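Local coordinates for probable branched-chain amino acid ABC transporter, amino acid binding protein (Thermus thermophilus, PDB 3LKB) that probably binds branched-chain amino acids such as valine and delivers them to an ABC transporter for uptake, at residues E32-W37 against I265-E270. The protein carries 2 engineered substitutions. Numbering follows the deposited sequence.
Sequences EDYCKW and IRLQKE
Asp33 OD2 is gripped twice, in a salt bridge with Arg277 NE and a hydrogen bond with Tyr287 OH, and these tie helix 21-41 to the chain beyond helix 263-274, next to where Trp37 and Tyr34 receive Leu267. Between segments 32-37 and 265-270 themselves no hydrogen bond forms. The evidence for contact is apolar: Leu267 and Trp37 approach from opposite directions, and Leu267 CD1 stands 3.5 Å from Trp37 CZ2. This methyl makes a CH-pi contact, 3.9 Å from the centroid of the six-membered ring and 27° off its normal, so it lies over the face but displaced toward the rim. On the same face, Leu267 CD2 rests above the CZ3 and CH2 rim, 4.0 Å from Trp37 CZ3, and meets the Tyr34 edge near the ring plane, 4.1 Å from Tyr34 CE1. Leu267 CG lies anti to the backbone N (chi1 -176°), which sets one methyl over the indole and the other beside the Tyr34 edge. Ile271 also touches the Tyr34 and Trp37 side chains, and Leu43 does so from a loop. Were Trp37 replaced by an alanine, Leu267 CD1 would probably lose its aromatic face and a gap would be likely to open beside Leu43 and Ile271. Helices 21-41 and 263-274 thus pack within one lobe of the periplasmic binding protein fold, the two segments meeting through dispersion and CH-pi attraction.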
ATOM      1  N   GLU A  32      -8.972   4.121 -11.245  1.00 12.42           N
ATOM      2  CA  GLU A  32      -8.254   3.661 -12.403  1.00 13.65           C
ATOM      3  C   GLU A  32      -9.104   2.643 -13.140  1.00 13.15           C
ATOM      4  O   GLU A  32      -9.225   2.713 -14.349  1.00 13.08           O
ATOM      5  CB  GLU A  32      -6.934   3.033 -12.005  1.00 13.90           C
ATOM      6  CG  GLU A  32      -6.107   2.669 -13.210  1.00 20.82           C
ATOM      7  CD  GLU A  32      -4.662   2.306 -12.871  1.00 30.65           C
ATOM      8  OE1 GLU A  32      -4.038   2.964 -11.983  1.00 32.57           O
ATOM      9  OE2 GLU A  32      -4.154   1.355 -13.518  1.00 34.89           O
ATOM     10  N   ASP A  33      -9.709   1.714 -12.398  1.00 13.26           N
ATOM     11  CA  ASP A  33     -10.539   0.673 -13.008  1.00 13.14           C
ATOM     12  C   ASP A  33     -11.781   1.186 -13.754  1.00 12.61           C
ATOM     13  O   ASP A  33     -12.060   0.755 -14.880  1.00 11.60           O
ATOM     14  CB  ASP A  33     -10.923  -0.407 -11.979  1.00 12.72           C
ATOM     15  CG  ASP A  33      -9.727  -1.240 -11.594  1.00 13.77           C
ATOM     16  OD1 ASP A  33      -8.682  -1.011 -12.239  1.00 13.40           O
ATOM     17  OD2 ASP A  33      -9.798  -2.071 -10.657  1.00 13.20           O
ATOM     18  N   TYR A  34     -12.476   2.083 -13.111  1.00 12.52           N
ATOM     19  CA  TYR A  34     -13.687   2.632 -13.686  1.00 14.19           C
ATOM     20  C   TYR A  34     -13.374   3.405 -14.963  1.00 16.03           C
ATOM     21  O   TYR A  34     -14.090   3.307 -15.969  1.00 16.24           O
ATOM     22  CB  TYR A  34     -14.343   3.548 -12.673  1.00 13.38           C
ATOM     23  CG  TYR A  34     -15.737   3.846 -13.119  1.00 11.57           C
ATOM     24  CD1 TYR A  34     -16.699   2.898 -12.934  1.00 12.08           C
ATOM     25  CD2 TYR A  34     -16.005   5.054 -13.731  1.00 11.88           C
ATOM     26  CE1 TYR A  34     -17.974   3.122 -13.375  1.00 12.66           C
ATOM     27  CE2 TYR A  34     -17.281   5.283 -14.189  1.00 13.09           C
ATOM     28  CZ  TYR A  34     -18.243   4.322 -14.012  1.00 12.90           C
ATOM     29  OH  TYR A  34     -19.502   4.546 -14.487  1.00  9.62           O
ATOM     30  N   CYS A  35     -12.289   4.188 -14.895  1.00 18.52           N
ATOM     31  CA  CYS A  35     -11.869   4.971 -16.029  1.00 21.62           C
ATOM     32  C   CYS A  35     -11.519   4.056 -17.195  1.00 21.21           C
ATOM     33  O   CYS A  35     -11.774   4.382 -18.365  1.00 21.28           O
ATOM     34  CB  CYS A  35     -10.676   5.835 -15.668  1.00 20.00           C
ATOM     35  SG  CYS A  35     -10.233   7.071 -16.928  1.00 20.00           S
ATOM     36  N   LYS A  36     -10.954   2.895 -16.831  1.00 21.11           N
ATOM     37  CA  LYS A  36     -10.567   1.855 -17.775  1.00 21.44           C
ATOM     38  C   LYS A  36     -11.804   1.274 -18.425  1.00 20.25           C
ATOM     39  O   LYS A  36     -11.877   1.096 -19.640  1.00 19.43           O
ATOM     40  CB  LYS A  36      -9.831   0.750 -17.029  1.00 22.49           C
ATOM     41  CG  LYS A  36      -8.804   0.021 -17.876  1.00 27.39           C
ATOM     42  CD  LYS A  36      -7.446  -0.039 -17.196  1.00 30.94           C
ATOM     43  CE  LYS A  36      -6.748   1.308 -17.246  1.00 36.95           C
ATOM     44  NZ  LYS A  36      -5.383   1.243 -16.641  1.00 40.11           N
ATOM     45  N   TRP A  37     -12.805   0.950 -17.576  1.00 18.51           N
ATOM     46  CA  TRP A  37     -14.127   0.498 -18.012  1.00 19.14           C
ATOM     47  C   TRP A  37     -14.892   1.546 -18.862  1.00 18.94           C
ATOM     48  O   TRP A  37     -15.514   1.197 -19.838  1.00 18.33           O
ATOM     49  CB  TRP A  37     -14.972   0.044 -16.808  1.00 19.45           C
ATOM     50  CG  TRP A  37     -16.194  -0.775 -17.140  1.00 21.03           C
ATOM     51  CD1 TRP A  37     -16.234  -2.126 -17.433  1.00 25.74           C
ATOM     52  CD2 TRP A  37     -17.548  -0.336 -17.138  1.00 23.22           C
ATOM     53  NE1 TRP A  37     -17.540  -2.543 -17.629  1.00 27.15           N
ATOM     54  CE2 TRP A  37     -18.362  -1.456 -17.465  1.00 25.15           C
ATOM     55  CE3 TRP A  37     -18.160   0.897 -16.907  1.00 26.95           C
ATOM     56  CZ2 TRP A  37     -19.754  -1.366 -17.592  1.00 28.60           C
ATOM     57  CZ3 TRP A  37     -19.577   0.988 -17.019  1.00 29.34           C
ATOM     58  CH2 TRP A  37     -20.352  -0.138 -17.363  1.00 28.93           C
ATOM     59  N   ILE A 265     -23.143  -2.191  -7.028  1.00 13.44           N
ATOM     60  CA  ILE A 265     -22.377  -3.262  -6.365  1.00 13.60           C
ATOM     61  C   ILE A 265     -22.059  -4.397  -7.353  1.00 13.76           C
ATOM     62  O   ILE A 265     -20.939  -4.883  -7.409  1.00 13.99           O
ATOM     63  CB  ILE A 265     -23.071  -3.826  -5.109  1.00 13.61           C
ATOM     64  CG1 ILE A 265     -23.390  -2.707  -4.113  1.00 13.78           C
ATOM     65  CG2 ILE A 265     -22.193  -4.859  -4.463  1.00 12.91           C
ATOM     66  CD1 ILE A 265     -22.162  -1.886  -3.621  1.00 12.72           C
ATOM     67  N   ARG A 266     -23.038  -4.780  -8.156  1.00 13.52           N
ATOM     68  CA  ARG A 266     -22.827  -5.796  -9.180  1.00 14.10           C
ATOM     69  C   ARG A 266     -21.699  -5.373 -10.135  1.00 13.33           C
ATOM     70  O   ARG A 266     -20.776  -6.138 -10.402  1.00 12.85           O
ATOM     71  CB  ARG A 266     -24.157  -6.011  -9.931  1.00 15.08           C
ATOM     72  CG  ARG A 266     -24.615  -7.465 -10.091  1.00 16.74           C
ATOM     73  CD  ARG A 266     -26.068  -7.698  -9.729  1.00 17.24           C
ATOM     74  NE  ARG A 266     -27.047  -6.888 -10.480  1.00 17.50           N
ATOM     75  CZ  ARG A 266     -28.154  -6.399  -9.911  1.00 16.19           C
ATOM     76  NH1 ARG A 266     -28.379  -6.638  -8.626  1.00 16.95           N
ATOM     77  NH2 ARG A 266     -29.024  -5.666 -10.585  1.00 15.84           N
ATOM     78  N   LEU A 267     -21.761  -4.129 -10.599  1.00 12.82           N
ATOM     79  CA  LEU A 267     -20.754  -3.571 -11.498  1.00 12.91           C
ATOM     80  C   LEU A 267     -19.362  -3.501 -10.868  1.00 13.09           C
ATOM     81  O   LEU A 267     -18.359  -3.828 -11.510  1.00 13.17           O
ATOM     82  CB  LEU A 267     -21.201  -2.184 -11.995  1.00 12.63           C
ATOM     83  CG  LEU A 267     -20.289  -1.511 -13.018  1.00 14.86           C
ATOM     84  CD1 LEU A 267     -20.413  -2.343 -14.291  1.00 12.94           C
ATOM     85  CD2 LEU A 267     -20.646  -0.003 -13.263  1.00 13.94           C
ATOM     86  N   GLN A 268     -19.286  -3.069  -9.609  1.00 13.02           N
ATOM     87  CA  GLN A 268     -17.997  -3.045  -8.921  1.00 13.09           C
ATOM     88  C   GLN A 268     -17.325  -4.428  -8.998  1.00 12.94           C
ATOM     89  O   GLN A 268     -16.135  -4.508  -9.316  1.00 12.57           O
ATOM     90  CB  GLN A 268     -18.176  -2.495  -7.480  1.00 14.08           C
ATOM     91  CG  GLN A 268     -17.548  -3.273  -6.320  1.00 14.25           C
ATOM     92  CD  GLN A 268     -17.624  -2.531  -4.987  1.00 17.74           C
ATOM     93  OE1 GLN A 268     -16.961  -2.908  -4.018  1.00 20.50           O
ATOM     94  NE2 GLN A 268     -18.435  -1.489  -4.926  1.00 16.61           N
ATOM     95  N   LYS A 269     -18.114  -5.485  -8.757  1.00 12.33           N
ATOM     96  CA  LYS A 269     -17.680  -6.884  -8.776  1.00 13.39           C
ATOM     97  C   LYS A 269     -17.189  -7.306 -10.162  1.00 13.90           C
ATOM     98  O   LYS A 269     -16.057  -7.803 -10.330  1.00 14.49           O
ATOM     99  CB  LYS A 269     -18.846  -7.795  -8.343  1.00 13.53           C
ATOM    100  CG  LYS A 269     -18.920  -8.243  -6.863  1.00 12.85           C
ATOM    101  CD  LYS A 269     -18.444  -7.188  -5.897  1.00 19.07           C
ATOM    102  CE  LYS A 269     -19.371  -7.032  -4.652  1.00 24.20           C
ATOM    103  NZ  LYS A 269     -20.278  -8.208  -4.263  1.00 25.12           N
ATOM    104  N   GLU A 270     -18.020  -7.024 -11.158  1.00 14.02           N
ATOM    105  CA  GLU A 270     -17.716  -7.282 -12.545  1.00 14.53           C
ATOM    106  C   GLU A 270     -16.428  -6.579 -12.973  1.00 14.20           C
ATOM    107  O   GLU A 270     -15.536  -7.212 -13.550  1.00 13.46           O
ATOM    108  CB  GLU A 270     -18.894  -6.849 -13.438  1.00 14.87           C
ATOM    109  CG  GLU A 270     -18.583  -6.911 -14.949  1.00 19.22           C
ATOM    110  CD  GLU A 270     -19.765  -6.548 -15.910  1.00 25.03           C
ATOM    111  OE1 GLU A 270     -20.885  -6.150 -15.489  1.00 25.99           O
ATOM    112  OE2 GLU A 270     -19.533  -6.654 -17.142  1.00 29.66           O
TER